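Local atomic coordinates of trans-4-hydroxy-L-proline dehydratase (Clostridioides difficile 70-100-2010, PDB entry 6VXC), a protein that uses a glycyl radical to dehydrate trans-4-hydroxy-L-proline to (S)-1-pyrroline-5-carboxylate during anaerobic breakdown of 4-hydroxyproline. Residues Lys515-Met520 against Asn641-Glu646; Thr468-Ile473 against Gln571-Gly576; Thr52-Lys57 against Ala69-His74; Pro101-Ile106 against Val290-Asn295. All coordinates share one frame; numbering follows the deposited sequence.

Contact 1: residues Lys515-Met520 against Asn641-Glu646; sequences KQLHYM and NAYYNE
A His-carboxylate hydrogen bond between His518 and Glu646 joins two helices that flank the parallel strands of the glycyl radical enzyme barrel. His518 lies on helix 506-538 and Glu646 on helix 630-647. The two short axes run 34° from parallel and approach to 10.4 Å. The contact is made by side chains, with Leu517 CD2 also near the Ala642 backbone. The CG of Glu646 stands anti to the backbone N, and a bend at chi2 (60°) turns the carboxylate to the His518 side. ND1 of His518 donates to OE2 of Glu646, modelled at 2.5 Å, with a fairly straight N-H...O. The oxygen sits at the ring edge, close to the imidazole plane. It is met from its syn side, but well out of the carboxylate plane; ring and carboxylate are turned 67° against each other. OE2 also forms a salt bridge to Arg650, which would be expected to favour the charged carboxylate. Beside this bond sits Leu517. Its CD2 meets Ala642 CB at 4.3 Å. Leu517 CD1 lies 4.4 Å from Tyr643 CD1, at the ring edge. Leu517 CG lies 4.2 Å from the aliphatic CG of Glu646. Further inward, Leu517 touches Ile476 of helix 473-481, and the hydroxyl of Tyr643 bonds to Ile570 O on strand 565-573. Helix 506-538 lies in the connection between parallel strands 463-472 and 565-573, and helix 630-647 in that between 565-573 and 657-661. Two successive beta-alpha-beta crossovers thus pack side by side on the Met471 side of the sheet, as in the alpha/beta barrel of glycyl radical enzymes.

Contact 2: residues Thr468-Ile473 against Gln571-Gly576; sequences TGYMNI and QGVGIG
Two neighbouring parallel strands, 463-472 and 565-573, pair here in the buried alpha/beta barrel of the glycyl radical enzyme family. The bridges run Tyr470 with Gln571, Met471 with Gly572 and Asn472 with Val573. Gln571 uses both backbone groups: its N donates to Gly469 O (3.0 Å), and its O accepts from Met471 N (2.8 Å). Val573 N then bonds to Met471 O at 3.2 Å, and Ile473 N reaches Val573 O in a weak bond as the first strand ends. The Gln571 side chain adds to the ladder. A bend at chi2 (95°) folds its amide back along the strand, where OE1 accepts from Gly469 N at 3.0 Å. The Gly469 N donor is tilted 23° from the plane of the side-chain carbonyl. Gly469 is thus gripped through both N and O by one residue. The same fold carries NE2 of Gln571 over the centre of the Tyr470 ring, 3.5 Å above its plane, with amide and ring planes 68° apart. Tyr470 CD1 also touches Val573 CG2 at 3.7 Å. On the opposite face Met471 packs against helix 506-538. The Tyr470 hydroxyl bonds to Thr665. The side chains of Tyr470 and Gln571 lie about 6 Å from those of Cys454 and Glu456 respectively, the radical and proton-acceptor residues by similarity. On this face the orientation of the Gln571 amide is set twice: OE1 is hydrogen-bonded, and NE2 rests over the ring.

Contact 3: residues Thr52-Lys57 against Ala69-His74; sequences TEAYKK and ALSFKH
The His74 imidazole takes Glu53 at its edge, while Ala54 CB approaches the ring obliquely. OE1 of Glu53 lies almost exactly in the ring plane and accepts from His74 NE2 at 3.0 Å, in a nearly straight N-H...O bond. It uses the anti lone pair, the one turned from the other oxygen. The carboxylate and ring planes are 58° apart. His74 extends across to Glu53 because its CG is anti to the backbone N (chi1 -176°). The other flat group is the Tyr55 ring, which Ser71 OG meets obliquely at 3.4 Å from Tyr55 CE1. Trp143 also meets this ring, at a steep angle, and the Tyr55 hydroxyl bonds to Arg68. These residues join the two arms of a helical hairpin, helices 46-58 and 64-78, whose short axes cross at 137° and come within 8.8 Å. Two small residues allow that approach: Ala54 and Ser71 have their CA atoms 5.0 Å apart, and Ala54 CB touches Ser71 OG at 3.4 Å. Ser71 OG makes its own bond within the helix, to Leu67 O. On the far side of helix 64-78, Phe72 and Ala69 pack on helix 214-248.

Contact 4: residues Pro101-Ile106 against Val290-Asn295; sequences PTYPEI and VTTELN
Tyr103 carries this contact, reaching from the loop after strand 99-101 to the end of helix 276-293. Its hydroxyl donates to Thr291 O at 2.6 Å, and lies in the plane of that carbonyl, with a C=O...O angle of 153°. Asn295 CB covers one face of the ring, 3.5 Å from its centroid and nearly on the ring normal. This is a CH-pi contact. The amide of Asn295 is tilted 29° to the ring, and its OD1 is held by Arg176. At the ring edge Tyr103 CE2 comes to 3.9 Å from Thr292 O. Ile106 CD1 also meets Leu294 CD2 at 4.1 Å and Asn295 CB at 4.0 Å. In the second shell Arg47 ties both segments together, with bonds to Thr292 O and Thr102 O. Outside the two segments, Arg47 and Arg68 each form a salt bridge with Glu105 OE1, so this buried carboxylate is matched by two guanidinium groups. Thr291 O belongs to the last turn of helix 276-293. The Tyr103 hydroxyl takes it up, so the 101-106 loop is bonded by a side chain to the C-terminal end of that helix.

Contacts 2 and 4 are fully buried. Contact 1 is partly buried; contact 3 is mostly buried, with Glu53 exposed. Contact 1 lies on the outer side of the sheet of contact 2 and touches it: Tyr643 and Met520 pack against Met471, and their segments alternate along the chain. Contacts 3 and 4 form a second pair, joined where Phe72 packs on Thr292; Arg68 serves both. The centres of contacts 1 and 3 are about 44 Å apart. Both helix pairs are bound through a histidine-carboxylate bond. Contact 2 relies on a parallel strand ladder and contact 4 on one hydroxyl, a CH-pi contact and arginine partners. Contact 2 alone adjoins the annotated catalytic residues closely.

Contact 1: residues Lys515-Met520 against Asn641-Glu646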
loop_
_atom_site.group_PDB
_atom_site.type_symbol
_atom_site.label_atom_id
_atom_site.label_comp_id
_atom_site.label_asym_id
_atom_site.label_seq_id
_atom_site.Cartn_x
_atom_site.Cartn_y
_atom_site.Cartn_z
ATOM N N LYS A 515 -3.581 -6.974 28.748
ATOM C CA LYS A 515 -2.342 -7.703 29.007
ATOM C C LYS A 515 -1.982 -8.621 27.846
ATOM O O LYS A 515 -0.810 -8.710 27.470
ATOM C CB LYS A 515 -2.439 -8.519 30.294
ATOM C CG LYS A 515 -2.475 -7.709 31.574
ATOM C CD LYS A 515 -2.437 -8.678 32.752
ATOM C CE LYS A 515 -2.860 -8.039 34.050
ATOM N NZ LYS A 515 -2.870 -9.085 35.111
ATOM N N GLN A 516 -2.968 -9.306 27.255
ATOM C CA GLN A 516 -2.657 -10.102 26.075
ATOM C C GLN A 516 -2.146 -9.214 24.947
ATOM O O GLN A 516 -1.176 -9.560 24.273
ATOM C CB GLN A 516 -3.876 -10.897 25.624
ATOM C CG GLN A 516 -4.335 -11.941 26.623
ATOM C CD GLN A 516 -3.506 -13.202 26.564
ATOM O OE1 GLN A 516 -2.597 -13.337 25.740
ATOM N NE2 GLN A 516 -3.831 -14.148 27.429
ATOM N N LEU A 517 -2.768 -8.046 24.763
ATOM C CA LEU A 517 -2.330 -7.097 23.744
ATOM C C LEU A 517 -0.885 -6.660 23.969
ATOM O O LEU A 517 -0.083 -6.630 23.031
ATOM C CB LEU A 517 -3.259 -5.886 23.749
ATOM C CG LEU A 517 -3.028 -4.747 22.765
ATOM C CD1 LEU A 517 -3.013 -5.295 21.361
ATOM C CD2 LEU A 517 -4.141 -3.716 22.933
ATOM N N HIS A 518 -0.562 -6.267 25.202
ATOM C CA HIS A 518 0.792 -5.838 25.538
ATOM C C HIS A 518 1.801 -6.917 25.182
ATOM O O HIS A 518 2.833 -6.641 24.571
ATOM C CB HIS A 518 0.873 -5.488 27.030
ATOM C CG HIS A 518 2.258 -5.156 27.511
ATOM N ND1 HIS A 518 2.925 -4.005 27.140
ATOM C CD2 HIS A 518 3.090 -5.816 28.351
ATOM C CE1 HIS A 518 4.108 -3.973 27.731
ATOM N NE2 HIS A 518 4.232 -5.058 28.471
ATOM N N TYR A 519 1.501 -8.165 25.536
ATOM C CA TYR A 519 2.416 -9.260 25.236
ATOM C C TYR A 519 2.594 -9.433 23.732
ATOM O O TYR A 519 3.716 -9.570 23.235
ATOM C CB TYR A 519 1.888 -10.545 25.859
ATOM C CG TYR A 519 2.714 -11.779 25.564
ATOM C CD1 TYR A 519 3.984 -11.936 26.111
ATOM C CD2 TYR A 519 2.208 -12.798 24.776
ATOM C CE1 TYR A 519 4.729 -13.070 25.866
ATOM C CE2 TYR A 519 2.941 -13.938 24.519
ATOM C CZ TYR A 519 4.205 -14.069 25.066
ATOM O OH TYR A 519 4.947 -15.198 24.821
ATOM N N MET A 520 1.485 -9.424 22.987
ATOM C CA MET A 520 1.582 -9.669 21.551
ATOM C C MET A 520 2.306 -8.523 20.844
ATOM O O MET A 520 3.079 -8.753 19.902
ATOM C CB MET A 520 0.175 -9.895 20.980
ATOM C CG MET A 520 0.129 -10.593 19.617
ATOM S SD MET A 520 1.045 -12.157 19.547
ATOM C CE MET A 520 0.298 -13.002 20.925
ATOM N N ASN A 641 -8.115 3.256 22.013
ATOM C CA ASN A 641 -7.147 3.916 22.887
ATOM C C ASN A 641 -6.128 2.931 23.443
ATOM O O ASN A 641 -4.944 3.258 23.550
ATOM C CB ASN A 641 -7.874 4.629 24.025
ATOM C CG ASN A 641 -8.666 5.816 23.534
ATOM O OD1 ASN A 641 -8.362 6.367 22.485
ATOM N ND2 ASN A 641 -9.696 6.209 24.277
ATOM N N ALA A 642 -6.568 1.726 23.802
ATOM C CA ALA A 642 -5.626 0.735 24.307
ATOM C C ALA A 642 -4.600 0.384 23.247
ATOM O O ALA A 642 -3.404 0.271 23.544
ATOM C CB ALA A 642 -6.366 -0.521 24.767
ATOM N N TYR A 643 -5.057 0.209 22.002
ATOM C CA TYR A 643 -4.155 -0.094 20.894
ATOM C C TYR A 643 -3.198 1.059 20.630
ATOM O O TYR A 643 -1.977 0.869 20.547
ATOM C CB TYR A 643 -4.980 -0.419 19.645
ATOM C CG TYR A 643 -4.171 -0.865 18.457
ATOM C CD1 TYR A 643 -3.409 -2.024 18.509
ATOM C CD2 TYR A 643 -4.204 -0.159 17.260
ATOM C CE1 TYR A 643 -2.687 -2.461 17.412
ATOM C CE2 TYR A 643 -3.475 -0.585 16.157
ATOM C CZ TYR A 643 -2.719 -1.737 16.238
ATOM O OH TYR A 643 -1.989 -2.192 15.160
ATOM N N TYR A 644 -3.742 2.266 20.510
ATOM C CA TYR A 644 -2.917 3.457 20.358
ATOM C C TYR A 644 -1.887 3.558 21.479
ATOM O O TYR A 644 -0.703 3.798 21.228
ATOM C CB TYR A 644 -3.808 4.695 20.352
ATOM C CG TYR A 644 -3.086 6.004 20.524
ATOM C CD1 TYR A 644 -2.524 6.648 19.433
ATOM C CD2 TYR A 644 -2.976 6.605 21.774
ATOM C CE1 TYR A 644 -1.857 7.839 19.573
ATOM C CE2 TYR A 644 -2.298 7.812 21.929
ATOM C CZ TYR A 644 -1.744 8.422 20.811
ATOM O OH TYR A 644 -1.068 9.602 20.910
ATOM N N ASN A 645 -2.326 3.365 22.727
ATOM C CA ASN A 645 -1.437 3.533 23.874
ATOM C C ASN A 645 -0.366 2.456 23.932
ATOM O O ASN A 645 0.769 2.739 24.326
ATOM C CB ASN A 645 -2.241 3.518 25.178
ATOM C CG ASN A 645 -2.977 4.826 25.445
ATOM O OD1 ASN A 645 -2.513 5.898 25.091
ATOM N ND2 ASN A 645 -4.130 4.729 26.084
ATOM N N GLU A 646 -0.694 1.234 23.527
ATOM C CA GLU A 646 0.266 0.141 23.607
ATOM C C GLU A 646 1.383 0.280 22.580
ATOM O O GLU A 646 2.525 -0.120 22.853
ATOM C CB GLU A 646 -0.463 -1.183 23.425
ATOM C CG GLU A 646 0.392 -2.398 23.651
ATOM C CD GLU A 646 0.962 -2.424 25.041
ATOM O OE1 GLU A 646 0.182 -2.269 26.012
ATOM O OE2 GLU A 646 2.189 -2.597 25.153
#

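Contact 2: residues Thr468-Ile473 against Gln571-Gly576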
loop_
_atom_site.group_PDB
_atom_site.type_symbol
_atom_site.label_atom_id
_atom_site.label_comp_id
_atom_site.label_asym_id
_atom_site.label_seq_id
_atom_site.Cartn_x
_atom_site.Cartn_y
_atom_site.Cartn_z
ATOM N N THR A 468 4.830 -2.569 9.220
ATOM C CA THR A 468 5.535 -3.800 9.578
ATOM C C THR A 468 4.658 -5.050 9.572
ATOM O O THR A 468 5.205 -6.157 9.615
ATOM C CB THR A 468 6.229 -3.674 10.957
ATOM O OG1 THR A 468 5.257 -3.536 11.994
ATOM C CG2 THR A 468 7.202 -2.481 11.009
ATOM N N GLY A 469 3.339 -4.913 9.523
ATOM C CA GLY A 469 2.440 -6.046 9.450
ATOM C C GLY A 469 1.130 -5.765 10.167
ATOM O O GLY A 469 1.031 -4.884 11.013
ATOM N N TYR A 470 0.109 -6.563 9.827
ATOM C CA TYR A 470 -1.223 -6.471 10.432
ATOM C C TYR A 470 -1.254 -7.194 11.783
ATOM O O TYR A 470 -0.534 -8.166 12.000
ATOM C CB TYR A 470 -2.283 -7.081 9.502
ATOM C CG TYR A 470 -2.285 -6.448 8.137
ATOM C CD1 TYR A 470 -2.931 -5.241 7.910
ATOM C CD2 TYR A 470 -1.595 -7.032 7.093
ATOM C CE1 TYR A 470 -2.898 -4.639 6.648
ATOM C CE2 TYR A 470 -1.547 -6.445 5.838
ATOM C CZ TYR A 470 -2.204 -5.249 5.615
ATOM O OH TYR A 470 -2.156 -4.669 4.369
ATOM N N MET A 471 -2.105 -6.705 12.686
ATOM C CA MET A 471 -2.267 -7.258 14.025
ATOM C C MET A 471 -3.710 -7.719 14.181
ATOM O O MET A 471 -4.639 -6.925 14.002
ATOM C CB MET A 471 -1.915 -6.215 15.091
ATOM C CG MET A 471 -1.934 -6.734 16.536
ATOM S SD MET A 471 -0.738 -8.025 16.864
ATOM C CE MET A 471 0.801 -7.232 16.399
ATOM N N ASN A 472 -3.892 -8.984 14.558
ATOM C CA ASN A 472 -5.201 -9.639 14.599
ATOM C C ASN A 472 -5.845 -9.330 15.956
ATOM O O ASN A 472 -5.801 -10.119 16.895
ATOM C CB ASN A 472 -5.027 -11.147 14.363
ATOM C CG ASN A 472 -6.348 -11.881 14.091
ATOM O OD1 ASN A 472 -7.439 -11.372 14.385
ATOM N ND2 ASN A 472 -6.244 -13.108 13.562
ATOM N N ILE A 473 -6.433 -8.131 16.073
ATOM C CA ILE A 473 -6.979 -7.711 17.367
ATOM C C ILE A 473 -8.080 -8.649 17.840
ATOM O O ILE A 473 -8.101 -8.992 19.029
ATOM C CB ILE A 473 -7.415 -6.242 17.311
ATOM C CG1 ILE A 473 -6.236 -5.382 16.872
ATOM C CG2 ILE A 473 -7.918 -5.790 18.659
ATOM C CD1 ILE A 473 -6.617 -3.961 16.618
ATOM N N GLN A 571 -0.448 -2.331 11.759
ATOM C CA GLN A 571 -1.776 -2.078 11.213
ATOM C C GLN A 571 -2.852 -2.848 11.985
ATOM O O GLN A 571 -2.892 -4.078 11.947
ATOM C CB GLN A 571 -1.802 -2.434 9.728
ATOM C CG GLN A 571 -0.679 -1.817 8.843
ATOM C CD GLN A 571 0.543 -2.696 8.605
ATOM O OE1 GLN A 571 1.582 -2.513 9.235
ATOM N NE2 GLN A 571 0.412 -3.668 7.720
ATOM N N GLY A 572 -3.755 -2.119 12.637
ATOM C CA GLY A 572 -4.795 -2.769 13.434
ATOM C C GLY A 572 -5.938 -3.264 12.560
ATOM O O GLY A 572 -6.494 -2.510 11.760
ATOM N N VAL A 573 -6.291 -4.540 12.708
ATOM C CA VAL A 573 -7.353 -5.142 11.916
ATOM C C VAL A 573 -8.468 -5.599 12.847
ATOM O O VAL A 573 -8.211 -6.204 13.895
ATOM C CB VAL A 573 -6.852 -6.328 11.065
ATOM C CG1 VAL A 573 -8.012 -6.954 10.287
ATOM C CG2 VAL A 573 -5.779 -5.883 10.110
ATOM N N GLY A 574 -9.705 -5.319 12.442
ATOM C CA GLY A 574 -10.862 -5.913 13.070
ATOM C C GLY A 574 -11.500 -5.136 14.193
ATOM O O GLY A 574 -12.144 -5.746 15.048
ATOM N N ILE A 575 -11.382 -3.807 14.201
ATOM C CA ILE A 575 -11.917 -3.029 15.312
ATOM C C ILE A 575 -13.435 -3.238 15.449
ATOM O O ILE A 575 -13.960 -3.278 16.558
ATOM C CB ILE A 575 -11.505 -1.545 15.160
ATOM C CG1 ILE A 575 -11.923 -0.704 16.373
ATOM C CG2 ILE A 575 -11.999 -0.947 13.827
ATOM C CD1 ILE A 575 -11.262 -1.134 17.691
ATOM N N GLY A 576 -14.159 -3.381 14.336
ATOM C CA GLY A 576 -15.593 -3.629 14.431
ATOM C C GLY A 576 -15.913 -4.965 15.082
ATOM O O GLY A 576 -16.761 -5.059 15.979
#

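Contact 3: residues Thr52-Lys57 against Ala69-His74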
loop_
_atom_site.group_PDB
_atom_site.type_symbol
_atom_site.label_atom_id
_atom_site.label_comp_id
_atom_site.label_asym_id
_atom_site.label_seq_id
_atom_site.Cartn_x
_atom_site.Cartn_y
_atom_site.Cartn_z
ATOM N N THR A 52 23.156 -11.630 -9.762
ATOM C CA THR A 52 24.083 -12.696 -9.411
ATOM C C THR A 52 25.473 -12.404 -9.965
ATOM O O THR A 52 26.470 -12.509 -9.246
ATOM C CB THR A 52 23.577 -14.049 -9.916
ATOM O OG1 THR A 52 22.256 -14.291 -9.429
ATOM C CG2 THR A 52 24.506 -15.166 -9.425
ATOM N N GLU A 53 25.552 -11.989 -11.234
ATOM C CA GLU A 53 26.839 -11.622 -11.826
ATOM C C GLU A 53 27.548 -10.538 -11.023
ATOM O O GLU A 53 28.775 -10.573 -10.864
ATOM C CB GLU A 53 26.649 -11.147 -13.266
ATOM C CG GLU A 53 26.232 -12.214 -14.250
ATOM C CD GLU A 53 26.100 -11.665 -15.666
ATOM O OE1 GLU A 53 26.407 -10.476 -15.879
ATOM O OE2 GLU A 53 25.683 -12.421 -16.567
ATOM N N ALA A 54 26.809 -9.525 -10.576
ATOM C CA ALA A 54 27.438 -8.424 -9.860
ATOM C C ALA A 54 27.980 -8.874 -8.509
ATOM O O ALA A 54 29.079 -8.475 -8.119
ATOM C CB ALA A 54 26.455 -7.265 -9.695
ATOM N N TYR A 55 27.219 -9.687 -7.769
ATOM C CA TYR A 55 27.694 -10.144 -6.464
ATOM C C TYR A 55 28.933 -11.020 -6.600
ATOM O O TYR A 55 29.901 -10.863 -5.843
ATOM C CB TYR A 55 26.591 -10.899 -5.730
ATOM C CG TYR A 55 25.713 -10.032 -4.857
ATOM C CD1 TYR A 55 25.102 -8.893 -5.363
ATOM C CD2 TYR A 55 25.507 -10.348 -3.520
ATOM C CE1 TYR A 55 24.292 -8.095 -4.557
ATOM C CE2 TYR A 55 24.705 -9.570 -2.713
ATOM C CZ TYR A 55 24.098 -8.436 -3.235
ATOM O OH TYR A 55 23.293 -7.661 -2.425
ATOM N N LYS A 56 28.913 -11.955 -7.553
ATOM C CA LYS A 56 30.084 -12.785 -7.794
ATOM C C LYS A 56 31.300 -11.940 -8.138
ATOM O O LYS A 56 32.430 -12.324 -7.834
ATOM C CB LYS A 56 29.793 -13.783 -8.918
ATOM C CG LYS A 56 28.873 -14.924 -8.508
ATOM C CD LYS A 56 28.518 -15.802 -9.705
ATOM C CE LYS A 56 27.701 -17.007 -9.286
ATOM N NZ LYS A 56 27.290 -17.796 -10.478
ATOM N N LYS A 57 31.086 -10.786 -8.751
ATOM C CA LYS A 57 32.184 -9.885 -9.065
ATOM C C LYS A 57 32.634 -9.087 -7.840
ATOM O O LYS A 57 33.837 -8.942 -7.602
ATOM C CB LYS A 57 31.748 -8.959 -10.201
ATOM C CG LYS A 57 32.847 -8.204 -10.912
ATOM C CD LYS A 57 32.354 -7.768 -12.302
ATOM C CE LYS A 57 33.151 -6.600 -12.856
ATOM N NZ LYS A 57 32.387 -5.875 -13.911
ATOM N N ALA A 69 24.780 -0.570 -4.929
ATOM C CA ALA A 69 24.834 0.421 -6.003
ATOM C C ALA A 69 25.530 -0.136 -7.245
ATOM O O ALA A 69 25.053 0.043 -8.373
ATOM C CB ALA A 69 25.539 1.681 -5.506
ATOM N N LEU A 70 26.670 -0.815 -7.052
ATOM C CA LEU A 70 27.365 -1.435 -8.177
ATOM C C LEU A 70 26.511 -2.517 -8.828
ATOM O O LEU A 70 26.545 -2.694 -10.048
ATOM C CB LEU A 70 28.707 -2.013 -7.719
ATOM C CG LEU A 70 29.815 -1.019 -7.375
ATOM C CD1 LEU A 70 31.032 -1.723 -6.737
ATOM C CD2 LEU A 70 30.213 -0.225 -8.609
ATOM N N SER A 71 25.743 -3.262 -8.029
ATOM C CA SER A 71 24.875 -4.279 -8.612
ATOM C C SER A 71 23.747 -3.644 -9.420
ATOM O O SER A 71 23.413 -4.122 -10.509
ATOM C CB SER A 71 24.304 -5.178 -7.515
ATOM O OG SER A 71 25.345 -5.858 -6.844
ATOM N N PHE A 72 23.137 -2.581 -8.892
ATOM C CA PHE A 72 22.116 -1.865 -9.648
ATOM C C PHE A 72 22.684 -1.319 -10.951
ATOM O O PHE A 72 22.069 -1.449 -12.016
ATOM C CB PHE A 72 21.538 -0.731 -8.805
ATOM C CG PHE A 72 20.486 0.091 -9.525
ATOM C CD1 PHE A 72 19.244 -0.459 -9.816
ATOM C CD2 PHE A 72 20.730 1.411 -9.869
ATOM C CE1 PHE A 72 18.260 0.285 -10.465
ATOM C CE2 PHE A 72 19.750 2.168 -10.516
ATOM C CZ PHE A 72 18.517 1.599 -10.818
ATOM N N LYS A 73 23.864 -0.699 -10.880
ATOM C CA LYS A 73 24.478 -0.153 -12.084
ATOM C C LYS A 73 24.765 -1.243 -13.103
ATOM O O LYS A 73 24.534 -1.060 -14.303
ATOM C CB LYS A 73 25.758 0.601 -11.739
ATOM C CG LYS A 73 26.390 1.290 -12.948
ATOM C CD LYS A 73 27.619 2.064 -12.541
ATOM C CE LYS A 73 28.362 2.633 -13.728
ATOM N NZ LYS A 73 29.768 2.889 -13.340
ATOM N N HIS A 74 25.298 -2.370 -12.651
ATOM C CA HIS A 74 25.524 -3.480 -13.562
ATOM C C HIS A 74 24.224 -3.922 -14.210
ATOM O O HIS A 74 24.179 -4.193 -15.412
ATOM C CB HIS A 74 26.178 -4.640 -12.817
ATOM C CG HIS A 74 26.533 -5.787 -13.701
ATOM N ND1 HIS A 74 27.597 -5.749 -14.575
ATOM C CD2 HIS A 74 25.951 -6.994 -13.871
ATOM C CE1 HIS A 74 27.657 -6.886 -15.240
ATOM N NE2 HIS A 74 26.671 -7.661 -14.830
#

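Contact 4: residues Pro101-Ile106 against Val290-Asn295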
loop_
_atom_site.group_PDB
_atom_site.type_symbol
_atom_site.label_atom_id
_atom_site.label_comp_id
_atom_site.label_asym_id
_atom_site.label_seq_id
_atom_site.Cartn_x
_atom_site.Cartn_y
_atom_site.Cartn_z
ATOM N N PRO A 101 10.026 -8.762 -12.474
ATOM C CA PRO A 101 11.350 -9.251 -12.083
ATOM C C PRO A 101 11.250 -10.040 -10.785
ATOM O O PRO A 101 10.236 -10.010 -10.087
ATOM C CB PRO A 101 12.170 -7.974 -11.886
ATOM C CG PRO A 101 11.339 -6.869 -12.465
ATOM C CD PRO A 101 9.918 -7.304 -12.361
ATOM N N THR A 102 12.331 -10.756 -10.462
ATOM C CA THR A 102 12.456 -11.442 -9.183
ATOM C C THR A 102 13.582 -10.833 -8.368
ATOM O O THR A 102 14.510 -10.220 -8.903
ATOM C CB THR A 102 12.732 -12.944 -9.329
ATOM O OG1 THR A 102 13.986 -13.137 -9.981
ATOM C CG2 THR A 102 11.637 -13.640 -10.105
ATOM N N TYR A 103 13.508 -11.050 -7.061
ATOM C CA TYR A 103 14.375 -10.380 -6.097
ATOM C C TYR A 103 14.930 -11.409 -5.113
ATOM O O TYR A 103 14.572 -11.419 -3.933
ATOM C CB TYR A 103 13.604 -9.262 -5.392
ATOM C CG TYR A 103 13.043 -8.217 -6.358
ATOM C CD1 TYR A 103 11.877 -8.460 -7.070
ATOM C CD2 TYR A 103 13.701 -7.016 -6.580
ATOM C CE1 TYR A 103 11.368 -7.535 -7.961
ATOM C CE2 TYR A 103 13.185 -6.068 -7.482
ATOM C CZ TYR A 103 12.017 -6.339 -8.165
ATOM O OH TYR A 103 11.482 -5.426 -9.072
ATOM N N PRO A 104 15.833 -12.284 -5.571
ATOM C CA PRO A 104 16.335 -13.362 -4.697
ATOM C C PRO A 104 17.207 -12.881 -3.542
ATOM O O PRO A 104 17.428 -13.654 -2.603
ATOM C CB PRO A 104 17.135 -14.244 -5.661
ATOM C CG PRO A 104 17.575 -13.308 -6.745
ATOM C CD PRO A 104 16.439 -12.328 -6.911
ATOM N N GLU A 105 17.681 -11.630 -3.557
ATOM C CA GLU A 105 18.359 -11.099 -2.381
ATOM C C GLU A 105 17.411 -10.932 -1.203
ATOM O O GLU A 105 17.870 -10.810 -0.061
ATOM C CB GLU A 105 19.029 -9.761 -2.693
ATOM C CG GLU A 105 18.053 -8.643 -3.074
ATOM C CD GLU A 105 17.883 -8.519 -4.567
ATOM O OE1 GLU A 105 18.396 -7.528 -5.132
ATOM O OE2 GLU A 105 17.297 -9.434 -5.181
ATOM N N ILE A 106 16.109 -10.874 -1.472
ATOM C CA ILE A 106 15.087 -10.730 -0.446
ATOM C C ILE A 106 14.425 -12.078 -0.206
ATOM O O ILE A 106 14.405 -12.576 0.918
ATOM C CB ILE A 106 14.038 -9.680 -0.851
ATOM C CG1 ILE A 106 14.695 -8.313 -1.052
ATOM C CG2 ILE A 106 12.923 -9.605 0.203
ATOM C CD1 ILE A 106 13.769 -7.306 -1.725
ATOM N N VAL A 290 13.660 2.762 -8.685
ATOM C CA VAL A 290 13.555 2.380 -7.273
ATOM C C VAL A 290 12.848 1.047 -7.117
ATOM O O VAL A 290 13.105 0.310 -6.155
ATOM C CB VAL A 290 12.885 3.484 -6.438
ATOM C CG1 VAL A 290 13.750 4.755 -6.457
ATOM C CG2 VAL A 290 11.430 3.753 -6.921
ATOM N N THR A 291 11.964 0.693 -8.046
ATOM C CA THR A 291 11.279 -0.587 -7.923
ATOM C C THR A 291 12.060 -1.741 -8.532
ATOM O O THR A 291 11.643 -2.889 -8.383
ATOM C CB THR A 291 9.862 -0.530 -8.533
ATOM O OG1 THR A 291 9.939 -0.272 -9.934
ATOM C CG2 THR A 291 9.027 0.551 -7.844
ATOM N N THR A 292 13.157 -1.480 -9.236
ATOM C CA THR A 292 14.067 -2.563 -9.576
ATOM C C THR A 292 15.306 -2.597 -8.692
ATOM O O THR A 292 15.960 -3.636 -8.629
ATOM C CB THR A 292 14.475 -2.516 -11.063
ATOM O OG1 THR A 292 15.039 -1.248 -11.395
ATOM C CG2 THR A 292 13.290 -2.846 -11.976
ATOM N N GLU A 293 15.635 -1.500 -8.011
ATOM C CA GLU A 293 16.628 -1.541 -6.940
ATOM C C GLU A 293 16.236 -2.563 -5.869
ATOM O O GLU A 293 17.052 -3.396 -5.462
ATOM C CB GLU A 293 16.783 -0.137 -6.334
ATOM C CG GLU A 293 17.628 -0.070 -5.070
ATOM C CD GLU A 293 17.943 1.369 -4.586
ATOM O OE1 GLU A 293 17.005 2.165 -4.334
ATOM O OE2 GLU A 293 19.152 1.691 -4.437
ATOM N N LEU A 294 14.983 -2.521 -5.416
ATOM C CA LEU A 294 14.452 -3.448 -4.427
ATOM C C LEU A 294 12.972 -3.660 -4.707
ATOM O O LEU A 294 12.318 -2.812 -5.309
ATOM C CB LEU A 294 14.634 -2.917 -3.003
ATOM C CG LEU A 294 16.057 -2.904 -2.443
ATOM C CD1 LEU A 294 16.125 -1.986 -1.233
ATOM C CD2 LEU A 294 16.544 -4.321 -2.122
ATOM N N ASN A 295 12.436 -4.783 -4.220
ATOM C CA ASN A 295 11.000 -5.080 -4.327
ATOM C C ASN A 295 10.256 -4.372 -3.196
ATOM O O ASN A 295 9.842 -4.980 -2.205
ATOM C CB ASN A 295 10.745 -6.581 -4.277
ATOM C CG ASN A 295 9.263 -6.914 -4.372
ATOM O OD1 ASN A 295 8.447 -6.049 -4.695
ATOM N ND2 ASN A 295 8.914 -8.180 -4.140
#